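PDB 7ABB: SalCYP truncation from Salinispora tropica, which is a largely helical protein of the cytochrome P450 family, modelled here with a bound heme c. Local coordinates for residues N161-R166 against E180-A185; P184-Y189 against L228-F233; R192-R197 against V220-R225; A270-F275 against A350-A355. All blocks are in the same frame, centred on the assembly; numbering follows the deposited sequence.

Contact 1. Residues N161-R166 against E180-A185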
loop_
_atom_site.group_PDB
_atom_site.type_symbol
_atom_site.label_atom_id
_atom_site.label_comp_id
_atom_site.label_asym_id
_atom_site.label_seq_id
_atom_site.Cartn_x
_atom_site.Cartn_y
_atom_site.Cartn_z
ATOM N N ASN A 161 6.324 11.841 -8.016
ATOM C CA ASN A 161 5.964 11.155 -6.782
ATOM C C ASN A 161 6.479 11.912 -5.560
ATOM O O ASN A 161 5.756 12.095 -4.577
ATOM C CB ASN A 161 6.519 9.735 -6.813
ATOM C CG ASN A 161 6.279 8.991 -5.525
ATOM O OD1 ASN A 161 6.957 9.232 -4.529
ATOM N ND2 ASN A 161 5.329 8.076 -5.536
ATOM N N VAL A 162 7.732 12.367 -5.611
ATOM C CA VAL A 162 8.323 13.082 -4.478
ATOM C C VAL A 162 7.596 14.398 -4.227
ATOM O O VAL A 162 7.341 14.774 -3.077
ATOM C CB VAL A 162 9.828 13.300 -4.728
ATOM C CG1 VAL A 162 10.415 14.295 -3.725
ATOM C CG2 VAL A 162 10.560 11.965 -4.664
ATOM N N ALA A 163 7.274 15.137 -5.291
ATOM C CA ALA A 163 6.540 16.386 -5.121
ATOM C C ALA A 163 5.187 16.146 -4.462
ATOM O O ALA A 163 4.717 16.966 -3.667
ATOM C CB ALA A 163 6.360 17.075 -6.473
ATOM N N MET A 164 4.549 15.016 -4.775
ATOM C CA MET A 164 3.261 14.711 -4.170
ATOM C C MET A 164 3.413 14.403 -2.688
ATOM O O MET A 164 2.610 14.859 -1.870
ATOM C CB MET A 164 2.605 13.544 -4.902
ATOM C CG MET A 164 2.173 13.905 -6.310
ATOM S SD MET A 164 1.190 12.619 -7.108
ATOM C CE MET A 164 0.609 13.500 -8.538
ATOM N N ILE A 165 4.436 13.632 -2.318
ATOM C CA ILE A 165 4.683 13.368 -0.902
ATOM C C ILE A 165 4.938 14.675 -0.161
ATOM O O ILE A 165 4.378 14.919 0.915
ATOM C CB ILE A 165 5.857 12.391 -0.728
ATOM C CG1 ILE A 165 5.491 11.008 -1.261
ATOM C CG2 ILE A 165 6.242 12.282 0.761
ATOM C CD1 ILE A 165 6.679 10.092 -1.428
ATOM N N ARG A 166 5.789 15.533 -0.726
ATOM C CA ARG A 166 6.203 16.774 -0.076
ATOM C C ARG A 166 5.175 17.892 -0.190
ATOM O O ARG A 166 5.487 19.029 0.176
ATOM C CB ARG A 166 7.533 17.258 -0.658
ATOM C CG ARG A 166 8.708 16.339 -0.366
ATOM C CD ARG A 166 10.040 17.061 -0.488
ATOM N NE ARG A 166 11.032 16.512 0.433
ATOM C CZ ARG A 166 11.138 16.853 1.716
ATOM N NH1 ARG A 166 12.078 16.301 2.476
ATOM N NH2 ARG A 166 10.307 17.744 2.245
ATOM N N GLU A 180 1.392 22.256 -6.823
ATOM C CA GLU A 180 0.480 22.743 -7.852
ATOM C C GLU A 180 0.615 21.958 -9.154
ATOM O O GLU A 180 -0.395 21.636 -9.788
ATOM C CB GLU A 180 0.724 24.234 -8.105
ATOM C CG GLU A 180 -0.192 25.179 -7.317
ATOM C CD GLU A 180 0.328 25.506 -5.921
ATOM O OE1 GLU A 180 1.512 25.893 -5.799
ATOM O OE2 GLU A 180 -0.448 25.381 -4.947
ATOM N N THR A 181 1.842 21.636 -9.566
ATOM C CA THR A 181 2.091 21.059 -10.882
ATOM C C THR A 181 2.352 19.557 -10.866
ATOM O O THR A 181 2.482 18.964 -11.943
ATOM C CB THR A 181 3.292 21.742 -11.547
ATOM O OG1 THR A 181 3.421 21.276 -12.896
ATOM C CG2 THR A 181 4.579 21.432 -10.784
ATOM N N ALA A 182 2.452 18.930 -9.693
ATOM C CA ALA A 182 2.731 17.500 -9.638
ATOM C C ALA A 182 1.622 16.692 -10.312
ATOM O O ALA A 182 1.865 15.971 -11.285
ATOM C CB ALA A 182 2.919 17.064 -8.185
ATOM N N PHE A 183 0.391 16.795 -9.805
ATOM C CA PHE A 183 -0.694 16.008 -10.387
ATOM C C PHE A 183 -0.947 16.350 -11.852
ATOM O O PHE A 183 -1.108 15.413 -12.653
ATOM C CB PHE A 183 -1.975 16.166 -9.555
ATOM C CG PHE A 183 -3.083 15.239 -9.974
ATOM C CD1 PHE A 183 -2.968 13.872 -9.777
ATOM C CD2 PHE A 183 -4.229 15.728 -10.570
ATOM C CE1 PHE A 183 -3.978 13.016 -10.173
ATOM C CE2 PHE A 183 -5.243 14.875 -10.962
ATOM C CZ PHE A 183 -5.120 13.521 -10.765
ATOM N N PRO A 184 -0.994 17.619 -12.271
ATOM C CA PRO A 184 -1.088 17.903 -13.715
ATOM C C PRO A 184 -0.012 17.220 -14.540
ATOM O O PRO A 184 -0.285 16.763 -15.657
ATOM C CB PRO A 184 -0.964 19.431 -13.772
ATOM C CG PRO A 184 -1.472 19.895 -12.462
ATOM C CD PRO A 184 -1.102 18.843 -11.459
ATOM N N ALA A 185 1.216 17.144 -14.018
ATOM C CA ALA A 185 2.281 16.459 -14.742
ATOM C C ALA A 185 1.965 14.978 -14.889
ATOM O O ALA A 185 2.205 14.380 -15.944
ATOM C CB ALA A 185 3.617 16.655 -14.019
#
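Ala182 is where the second segment first meets the first: its CB lies 3.8 Å from Ala163 CB, methyl against methyl. The two backbones come close here, with Ala163 CA and Ala182 CA 6.0 Å apart, a spacing that two such short side chains allow. Just before it, the backbone N atoms of Glu180 and Thr181 both donate to OD1 of Asn178, which ties down the chain as it enters helix 182-199. The methyl of Ala182 has a second neighbour in Met164, whose CG sits 3.7 Å from Ala182 CB.

Phe183 comes next and takes the far end of the same methionine. Met164 sets out beside its own backbone N (chi1 -69°) and then runs extended through SD, a shape that carries CE across to helix 182-199. There CE lodges against the backbone as much as the ring, 3.4 Å from Phe183 CA. It also reaches the ring at its edge, with Met164 CE 3.8 Å from Phe183 CD1, so the methyl lies at the rim and not over a face. Phe183 CG is anti to the backbone N (chi1 -172°), and the ring goes on to touch Thr230 of helix 222-235, while Met164 also meets Leu234 there.

In P450 terms these correspond to the end of helix F and the start of helix G, packed together at the two ends of the F-G loop, part of which is not modelled. No hydrogen bond crosses between the segments: two alanine methyls, the Met164 chain and the edge of Phe183 make an apolar joint that rests on van der Waals packing.

Contact 2. Residues P184-Y189 against L228-F233; sequences PALQEY and LLTVLF
Leu186 reaches across to helix 222-235 with both of its methyls, one laid on the ring of Phe233 and the other wedged between that ring and Thr230. Its CG is anti to the backbone N (chi1 177°), which sends the branch straight off helix 182-199. CD1 then hangs over one face of the phenylalanine in a CH-pi contact, 3.8 Å from the ring centroid and 22° off the ring normal, displaced toward the CG-CD2 side of the ring. CD2 lies past the rim on the same face, with Leu186 CD2 3.5 Å from Phe233 CD2, and also meets Thr230 CG2 at 3.8 Å.

Phe233 CG is likewise anti to its backbone N, and a chi2 of 87° turns the ring so that a face meets Leu186. Thr230 turns its methyl to the leucine, whereas its hydroxyl bonds back to the carbonyl O of Glu226, one helical turn earlier; the polar end is thus satisfied within its own helix and the contact stays apolar. Met164 and Leu157 of helix 154-165 pack against Leu186 and Phe233 respectively. Leu232, next to Phe233, touches the heme c. Such packing is characteristic of the P450 fold, where helices F and G lie over the heme-side helix I.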
loop_
_atom_site.group_PDB
_atom_site.type_symbol
_atom_site.label_atom_id
_atom_site.label_comp_id
_atom_site.label_asym_id
_atom_site.label_seq_id
_atom_site.Cartn_x
_atom_site.Cartn_y
_atom_site.Cartn_z
ATOM N N PRO A 184 -0.994 17.619 -12.271
ATOM C CA PRO A 184 -1.088 17.903 -13.715
ATOM C C PRO A 184 -0.012 17.220 -14.540
ATOM O O PRO A 184 -0.285 16.763 -15.657
ATOM C CB PRO A 184 -0.964 19.431 -13.772
ATOM C CG PRO A 184 -1.472 19.895 -12.462
ATOM C CD PRO A 184 -1.102 18.843 -11.459
ATOM N N ALA A 185 1.216 17.144 -14.018
ATOM C CA ALA A 185 2.281 16.459 -14.742
ATOM C C ALA A 185 1.965 14.978 -14.889
ATOM O O ALA A 185 2.205 14.380 -15.944
ATOM C CB ALA A 185 3.617 16.655 -14.019
ATOM N N LEU A 186 1.434 14.363 -13.834
ATOM C CA LEU A 186 1.023 12.970 -13.934
ATOM C C LEU A 186 -0.074 12.803 -14.979
ATOM O O LEU A 186 -0.051 11.851 -15.766
ATOM C CB LEU A 186 0.543 12.468 -12.573
ATOM C CG LEU A 186 0.005 11.041 -12.555
ATOM C CD1 LEU A 186 1.072 10.064 -12.986
ATOM C CD2 LEU A 186 -0.509 10.687 -11.164
ATOM N N GLN A 187 -1.038 13.724 -15.006
ATOM C CA GLN A 187 -2.134 13.613 -15.965
ATOM C C GLN A 187 -1.630 13.732 -17.395
ATOM O O GLN A 187 -2.068 12.986 -18.276
ATOM C CB GLN A 187 -3.187 14.679 -15.683
ATOM C CG GLN A 187 -3.895 14.477 -14.371
ATOM C CD GLN A 187 -4.994 15.491 -14.158
ATOM O OE1 GLN A 187 -4.744 16.694 -14.104
ATOM N NE2 GLN A 187 -6.222 15.011 -14.045
ATOM N N GLU A 188 -0.708 14.667 -17.644
ATOM C CA GLU A 188 -0.126 14.788 -18.978
ATOM C C GLU A 188 0.657 13.533 -19.335
ATOM O O GLU A 188 0.598 13.054 -20.473
ATOM C CB GLU A 188 0.778 16.020 -19.054
ATOM C CG GLU A 188 0.115 17.250 -19.638
ATOM C CD GLU A 188 -0.121 17.138 -21.138
ATOM O OE1 GLU A 188 0.611 16.379 -21.810
ATOM O OE2 GLU A 188 -1.041 17.813 -21.646
ATOM N N TYR A 189 1.389 12.981 -18.367
ATOM C CA TYR A 189 2.173 11.779 -18.628
ATOM C C TYR A 189 1.287 10.620 -19.077
ATOM O O TYR A 189 1.576 9.961 -20.079
ATOM C CB TYR A 189 2.980 11.390 -17.390
ATOM C CG TYR A 189 3.831 10.178 -17.653
ATOM C CD1 TYR A 189 5.073 10.301 -18.257
ATOM C CD2 TYR A 189 3.381 8.909 -17.336
ATOM C CE1 TYR A 189 5.848 9.197 -18.510
ATOM C CE2 TYR A 189 4.167 7.794 -17.577
ATOM C CZ TYR A 189 5.392 7.950 -18.181
ATOM O OH TYR A 189 6.162 6.843 -18.430
ATOM N N LEU A 228 -7.515 4.904 -14.851
ATOM C CA LEU A 228 -6.863 3.677 -14.399
ATOM C C LEU A 228 -5.365 3.880 -14.202
ATOM O O LEU A 228 -4.810 3.533 -13.158
ATOM C CB LEU A 228 -7.115 2.554 -15.405
ATOM C CG LEU A 228 -6.316 1.269 -15.164
ATOM C CD1 LEU A 228 -6.717 0.592 -13.858
ATOM C CD2 LEU A 228 -6.487 0.328 -16.350
ATOM N N LEU A 229 -4.700 4.435 -15.213
ATOM C CA LEU A 229 -3.253 4.620 -15.148
ATOM C C LEU A 229 -2.875 5.564 -14.023
ATOM O O LEU A 229 -1.860 5.359 -13.353
ATOM C CB LEU A 229 -2.738 5.150 -16.495
ATOM C CG LEU A 229 -2.806 4.116 -17.622
ATOM C CD1 LEU A 229 -2.459 4.755 -18.980
ATOM C CD2 LEU A 229 -1.877 2.943 -17.343
ATOM N N THR A 230 -3.690 6.594 -13.792
ATOM C CA THR A 230 -3.441 7.496 -12.670
ATOM C C THR A 230 -3.554 6.760 -11.342
ATOM O O THR A 230 -2.714 6.933 -10.452
ATOM C CB THR A 230 -4.419 8.673 -12.719
ATOM O OG1 THR A 230 -4.297 9.328 -13.988
ATOM C CG2 THR A 230 -4.119 9.679 -11.618
ATOM N N VAL A 231 -4.599 5.944 -11.179
ATOM C CA VAL A 231 -4.770 5.207 -9.926
ATOM C C VAL A 231 -3.612 4.253 -9.694
ATOM O O VAL A 231 -3.092 4.135 -8.577
ATOM C CB VAL A 231 -6.118 4.458 -9.940
ATOM C CG1 VAL A 231 -6.181 3.440 -8.820
ATOM C CG2 VAL A 231 -7.262 5.433 -9.838
ATOM N N LEU A 232 -3.170 3.561 -10.749
ATOM C CA LEU A 232 -2.047 2.653 -10.597
ATOM C C LEU A 232 -0.809 3.388 -10.123
ATOM O O LEU A 232 -0.081 2.883 -9.264
ATOM C CB LEU A 232 -1.774 1.940 -11.918
ATOM C CG LEU A 232 -2.853 0.926 -12.288
ATOM C CD1 LEU A 232 -2.603 0.368 -13.658
ATOM C CD2 LEU A 232 -2.904 -0.224 -11.303
ATOM N N PHE A 233 -0.558 4.582 -10.661
ATOM C CA PHE A 233 0.595 5.353 -10.205
ATOM C C PHE A 233 0.438 5.745 -8.745
ATOM O O PHE A 233 1.378 5.618 -7.955
ATOM C CB PHE A 233 0.776 6.598 -11.063
ATOM C CG PHE A 233 1.960 7.435 -10.661
ATOM C CD1 PHE A 233 3.208 7.162 -11.167
ATOM C CD2 PHE A 233 1.816 8.498 -9.784
ATOM C CE1 PHE A 233 4.306 7.928 -10.789
ATOM C CE2 PHE A 233 2.924 9.275 -9.418
ATOM C CZ PHE A 233 4.146 8.985 -9.927
#

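Contact 3. Residues R192-R197 against V220-R225; sequences RHVARR and VSDADR
Val194 of helix G in the P450 fold packs against the first turn of helix I, lying between Asp222 and Arg225. The link between the segments is van der Waals contact alone, and sparse: Val194 CG1 stands 4.0 Å from Asp222 OD1, and Val194 CG2 is 4.4 Å from Arg225 CB. With CG1 anti to the backbone N (chi1 173°), the valine spreads one methyl toward the carboxylate and the other toward the aliphatic root of the arginine.

Capping starts the helix. Ser221 occupies the N-cap position, and its OG accepts from Asp224 N at 3.1 Å.

No ionic bond spans the two segments; the charges pair beside the valine. Arg225 NH1 forms a salt bridge with Asp222 OD1 at 2.7 Å, although at an N-H...O angle of 124° the hydrogen bond within it is weak. The same carboxylate oxygen also pairs with Arg198, from helix 182-199 just beyond the first segment, so that one acid joins both helices. NH1 bonds weakly to Val220 O as well, while NH2 donates to the carbonyl of Thr210, leaving the guanidinium held from several directions. Against one of its faces rests Val220 CG1, over the centre of the group and 3.9 Å above its plane.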
loop_
_atom_site.group_PDB
_atom_site.type_symbol
_atom_site.label_atom_id
_atom_site.label_comp_id
_atom_site.label_asym_id
_atom_site.label_seq_id
_atom_site.Cartn_x
_atom_site.Cartn_y
_atom_site.Cartn_z
ATOM N N ARG A 192 0.012 11.137 -22.556
ATOM C CA ARG A 192 1.048 10.853 -23.540
ATOM C C ARG A 192 1.290 9.353 -23.675
ATOM O O ARG A 192 1.562 8.871 -24.783
ATOM C CB ARG A 192 2.341 11.585 -23.173
ATOM C CG ARG A 192 2.326 13.102 -23.420
ATOM C CD ARG A 192 3.701 13.710 -23.124
ATOM N NE ARG A 192 3.868 15.076 -23.637
ATOM C CZ ARG A 192 4.145 16.154 -22.898
ATOM N NH1 ARG A 192 4.283 17.339 -23.490
ATOM N NH2 ARG A 192 4.296 16.070 -21.580
ATOM N N HIS A 193 1.179 8.598 -22.577
ATOM C CA HIS A 193 1.386 7.157 -22.651
ATOM C C HIS A 193 0.282 6.492 -23.467
ATOM O O HIS A 193 0.544 5.611 -24.293
ATOM C CB HIS A 193 1.445 6.549 -21.245
ATOM C CG HIS A 193 1.833 5.106 -21.248
ATOM N ND1 HIS A 193 3.067 4.673 -21.688
ATOM C CD2 HIS A 193 1.133 3.993 -20.921
ATOM C CE1 HIS A 193 3.117 3.355 -21.606
ATOM N NE2 HIS A 193 1.959 2.919 -21.137
ATOM N N VAL A 194 -0.967 6.879 -23.222
ATOM C CA VAL A 194 -2.065 6.335 -24.013
ATOM C C VAL A 194 -1.804 6.591 -25.487
ATOM O O VAL A 194 -1.934 5.697 -26.329
ATOM C CB VAL A 194 -3.402 6.938 -23.555
ATOM C CG1 VAL A 194 -4.550 6.520 -24.491
ATOM C CG2 VAL A 194 -3.699 6.493 -22.151
ATOM N N ALA A 195 -1.381 7.810 -25.812
ATOM C CA ALA A 195 -1.171 8.165 -27.216
ATOM C C ALA A 195 -0.021 7.366 -27.825
ATOM O O ALA A 195 -0.081 6.985 -29.005
ATOM C CB ALA A 195 -0.912 9.666 -27.349
ATOM N N ARG A 196 1.045 7.135 -27.053
ATOM C CA ARG A 196 2.145 6.296 -27.524
ATOM C C ARG A 196 1.650 4.910 -27.915
ATOM O O ARG A 196 1.973 4.403 -28.997
ATOM C CB ARG A 196 3.228 6.186 -26.445
ATOM C CG ARG A 196 4.387 5.233 -26.810
ATOM C CD ARG A 196 5.210 4.805 -25.599
ATOM N NE ARG A 196 6.086 5.854 -25.097
ATOM C CZ ARG A 196 7.246 6.207 -25.641
ATOM N NH1 ARG A 196 7.688 5.621 -26.750
ATOM N NH2 ARG A 196 7.961 7.169 -25.072
ATOM N N ARG A 197 0.868 4.276 -27.037
ATOM C CA ARG A 197 0.453 2.904 -27.286
ATOM C C ARG A 197 -0.613 2.830 -28.370
ATOM O O ARG A 197 -0.677 1.837 -29.096
ATOM C CB ARG A 197 -0.039 2.266 -25.991
ATOM C CG ARG A 197 1.055 2.142 -24.941
ATOM C CD ARG A 197 2.258 1.359 -25.441
ATOM N NE ARG A 197 3.152 0.979 -24.347
ATOM C CZ ARG A 197 4.485 0.924 -24.412
ATOM N NH1 ARG A 197 5.142 1.235 -25.524
ATOM N NH2 ARG A 197 5.168 0.554 -23.338
ATOM N N VAL A 220 -14.150 0.886 -23.706
ATOM C CA VAL A 220 -13.511 1.710 -22.691
ATOM C C VAL A 220 -13.148 3.060 -23.292
ATOM O O VAL A 220 -12.651 3.150 -24.421
ATOM C CB VAL A 220 -12.278 0.981 -22.127
ATOM C CG1 VAL A 220 -11.398 1.925 -21.311
ATOM C CG2 VAL A 220 -12.733 -0.202 -21.267
ATOM N N SER A 221 -13.399 4.124 -22.532
ATOM C CA SER A 221 -13.060 5.478 -22.944
ATOM C C SER A 221 -11.613 5.800 -22.593
ATOM O O SER A 221 -11.047 5.246 -21.648
ATOM C CB SER A 221 -13.978 6.487 -22.255
ATOM O OG SER A 221 -13.756 6.488 -20.850
ATOM N N ASP A 222 -11.017 6.729 -23.347
ATOM C CA ASP A 222 -9.677 7.183 -22.985
ATOM C C ASP A 222 -9.679 7.848 -21.607
ATOM O O ASP A 222 -8.661 7.827 -20.911
ATOM C CB ASP A 222 -9.115 8.138 -24.050
ATOM C CG ASP A 222 -8.464 7.401 -25.248
ATOM O OD1 ASP A 222 -8.418 6.151 -25.251
ATOM O OD2 ASP A 222 -7.998 8.079 -26.200
ATOM N N ALA A 223 -10.810 8.426 -21.184
ATOM C CA ALA A 223 -10.871 9.042 -19.859
ATOM C C ALA A 223 -10.744 7.996 -18.756
ATOM O O ALA A 223 -10.078 8.231 -17.732
ATOM C CB ALA A 223 -12.173 9.824 -19.703
ATOM N N ASP A 224 -11.397 6.844 -18.934
ATOM C CA ASP A 224 -11.247 5.765 -17.962
ATOM C C ASP A 224 -9.854 5.146 -18.047
ATOM O O ASP A 224 -9.276 4.777 -17.020
ATOM C CB ASP A 224 -12.327 4.701 -18.163
ATOM C CG ASP A 224 -13.687 5.099 -17.558
ATOM O OD1 ASP A 224 -13.768 6.097 -16.809
ATOM O OD2 ASP A 224 -14.685 4.397 -17.831
ATOM N N ARG A 225 -9.294 5.035 -19.259
ATOM C CA ARG A 225 -7.909 4.592 -19.408
ATOM C C ARG A 225 -6.972 5.473 -18.604
ATOM O O ARG A 225 -6.105 4.985 -17.880
ATOM C CB ARG A 225 -7.469 4.618 -20.874
ATOM C CG ARG A 225 -7.890 3.414 -21.654
ATOM C CD ARG A 225 -7.358 3.396 -23.085
ATOM N NE ARG A 225 -8.135 2.404 -23.814
ATOM C CZ ARG A 225 -9.255 2.648 -24.468
ATOM N NH1 ARG A 225 -9.716 3.886 -24.599
ATOM N NH2 ARG A 225 -9.896 1.651 -25.053
#

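Contact 4. Residues A270-F275 against A350-A355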
loop_
_atom_site.group_PDB
_atom_site.type_symbol
_atom_site.label_atom_id
_atom_site.label_comp_id
_atom_site.label_asym_id
_atom_site.label_seq_id
_atom_site.Cartn_x
_atom_site.Cartn_y
_atom_site.Cartn_z
ATOM N N ALA A 270 6.620 -15.522 6.276
ATOM C CA ALA A 270 5.825 -15.224 7.461
ATOM C C ALA A 270 6.227 -13.886 8.070
ATOM O O ALA A 270 5.381 -13.141 8.588
ATOM C CB ALA A 270 5.985 -16.350 8.483
ATOM N N ALA A 271 7.522 -13.576 8.054
ATOM C CA ALA A 271 7.959 -12.290 8.573
ATOM C C ALA A 271 7.377 -11.141 7.757
ATOM O O ALA A 271 6.904 -10.144 8.332
ATOM C CB ALA A 271 9.493 -12.226 8.600
ATOM N N VAL A 272 7.322 -11.291 6.430
ATOM C CA VAL A 272 6.740 -10.240 5.605
ATOM C C VAL A 272 5.268 -10.026 5.972
ATOM O O VAL A 272 4.815 -8.880 6.110
ATOM C CB VAL A 272 6.917 -10.557 4.104
ATOM C CG1 VAL A 272 6.068 -9.610 3.274
ATOM C CG2 VAL A 272 8.390 -10.435 3.740
ATOM N N GLU A 273 4.513 -11.111 6.155
ATOM C CA GLU A 273 3.101 -10.971 6.514
ATOM C C GLU A 273 2.948 -10.339 7.887
ATOM O O GLU A 273 2.012 -9.569 8.122
ATOM C CB GLU A 273 2.408 -12.319 6.485
ATOM C CG GLU A 273 2.466 -13.011 5.156
ATOM C CD GLU A 273 1.836 -12.208 4.030
ATOM O OE1 GLU A 273 2.419 -12.168 2.930
ATOM O OE2 GLU A 273 0.741 -11.643 4.246
ATOM N N GLU A 274 3.843 -10.662 8.821
ATOM C CA GLU A 274 3.720 -10.070 10.141
ATOM C C GLU A 274 4.039 -8.578 10.103
ATOM O O GLU A 274 3.376 -7.789 10.790
ATOM C CB GLU A 274 4.613 -10.815 11.128
ATOM C CG GLU A 274 4.666 -10.235 12.548
ATOM C CD GLU A 274 3.376 -10.377 13.339
ATOM O OE1 GLU A 274 2.277 -10.551 12.731
ATOM O OE2 GLU A 274 3.421 -10.340 14.603
ATOM N N PHE A 275 5.014 -8.165 9.293
ATOM C CA PHE A 275 5.283 -6.737 9.151
ATOM C C PHE A 275 4.145 -6.027 8.428
ATOM O O PHE A 275 3.784 -4.903 8.799
ATOM C CB PHE A 275 6.611 -6.502 8.438
ATOM C CG PHE A 275 7.813 -6.646 9.326
ATOM C CD1 PHE A 275 7.923 -5.909 10.479
ATOM C CD2 PHE A 275 8.848 -7.484 8.965
ATOM C CE1 PHE A 275 9.058 -6.037 11.291
ATOM C CE2 PHE A 275 9.983 -7.596 9.752
ATOM C CZ PHE A 275 10.082 -6.875 10.889
ATOM N N ALA A 350 5.976 -9.553 -3.412
ATOM C CA ALA A 350 7.203 -9.951 -4.110
ATOM C C ALA A 350 8.268 -8.876 -3.976
ATOM O O ALA A 350 9.450 -9.181 -3.765
ATOM C CB ALA A 350 6.910 -10.246 -5.585
ATOM N N GLN A 351 7.878 -7.608 -4.085
ATOM C CA GLN A 351 8.871 -6.538 -3.982
ATOM C C GLN A 351 9.481 -6.460 -2.587
ATOM O O GLN A 351 10.699 -6.226 -2.456
ATOM C CB GLN A 351 8.244 -5.199 -4.332
ATOM C CG GLN A 351 7.873 -5.051 -5.782
ATOM C CD GLN A 351 7.256 -3.726 -6.045
ATOM O OE1 GLN A 351 7.955 -2.730 -6.108
ATOM N NE2 GLN A 351 5.925 -3.695 -6.187
ATOM N N ILE A 352 8.659 -6.592 -1.546
ATOM C CA ILE A 352 9.153 -6.484 -0.175
ATOM C C ILE A 352 10.083 -7.642 0.139
ATOM O O ILE A 352 11.213 -7.449 0.608
ATOM C CB ILE A 352 7.969 -6.419 0.807
ATOM C CG1 ILE A 352 7.204 -5.135 0.610
ATOM C CG2 ILE A 352 8.458 -6.483 2.253
ATOM C CD1 ILE A 352 5.797 -5.166 1.252
ATOM N N LEU A 353 9.627 -8.865 -0.101
ATOM C CA LEU A 353 10.441 -10.031 0.204
ATOM C C LEU A 353 11.750 -10.000 -0.570
ATOM O O LEU A 353 12.825 -10.244 -0.014
ATOM C CB LEU A 353 9.675 -11.309 -0.091
ATOM C CG LEU A 353 10.448 -12.594 0.149
ATOM C CD1 LEU A 353 10.967 -12.672 1.582
ATOM C CD2 LEU A 353 9.585 -13.794 -0.173
ATOM N N THR A 354 11.677 -9.728 -1.868
ATOM C CA THR A 354 12.879 -9.741 -2.700
ATOM C C THR A 354 13.866 -8.682 -2.234
ATOM O O THR A 354 15.084 -8.944 -2.158
ATOM C CB THR A 354 12.494 -9.529 -4.161
ATOM O OG1 THR A 354 11.621 -10.582 -4.584
ATOM C CG2 THR A 354 13.704 -9.561 -5.032
ATOM N N ALA A 355 13.376 -7.474 -1.937
ATOM C CA ALA A 355 14.287 -6.418 -1.486
ATOM C C ALA A 355 14.965 -6.820 -0.197
ATOM O O ALA A 355 16.181 -6.640 -0.046
ATOM C CB ALA A 355 13.549 -5.109 -1.281
#
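Val272 is the residue of the first segment that reaches the second, and it splits its two methyls between Ile352 and Leu353. It has CG1 anti to the backbone N (chi1 169°), and this branch meets Ile352 CG2 at 4.1 Å, the two side chains lying oblique to each other. The other branch comes against Leu353 nearly at a right angle: Val272 CG2 is 4.0 Å from Leu353 CD1 and also lies close to the leucine CA. The backbones are nearest at the same place, with Val272 CA 6.6 Å from Leu353 CA.

Glu273 turns to Arg349, one residue before the second segment, in a salt bridge, and its other oxygen bonds to His332. Glu274 pairs with Arg277 and Arg327, the Glu-Arg-Arg set that begins with the ExxR motif of P450 helix K. The ring of Phe275 meets Trp356, one residue beyond the second segment on helix 345-362, as well as His250 and Phe325.

Helix 268-278 thus meets helix 345-362, helix L, through Val272 within the two segments and, just outside the second, through Arg349 and Trp356. On its other sides helix L is packed by helices 108-120 and 130-147, touched by Thr354 and Gln351. Ile352, whose side chain comes within about 4 Å of the heme c, also leans on His243 and Met244 of helix 238-253.

How the contacts relate
Contacts 1, 2 and 3 follow one another along helix 182-199, which meets helix 154-165 in contact 1 and helix 222-235 in contacts 2 and 3. Contacts 1 and 2 have centres 11 Å apart and share Pro184 and Ala185; Met164 of one touches Leu186 of the other. The centre of contact 3, nested in the loop that contact 2 closes, is 10 Å from that of contact 2, and Leu229 packs on Val194 between them. Contact 4 comes later in the chain, its centre 27 Å from that of contact 2 and across the chain's centre. Contacts 1 to 3 tie together helices F, G and I; contact 4 ties K to L.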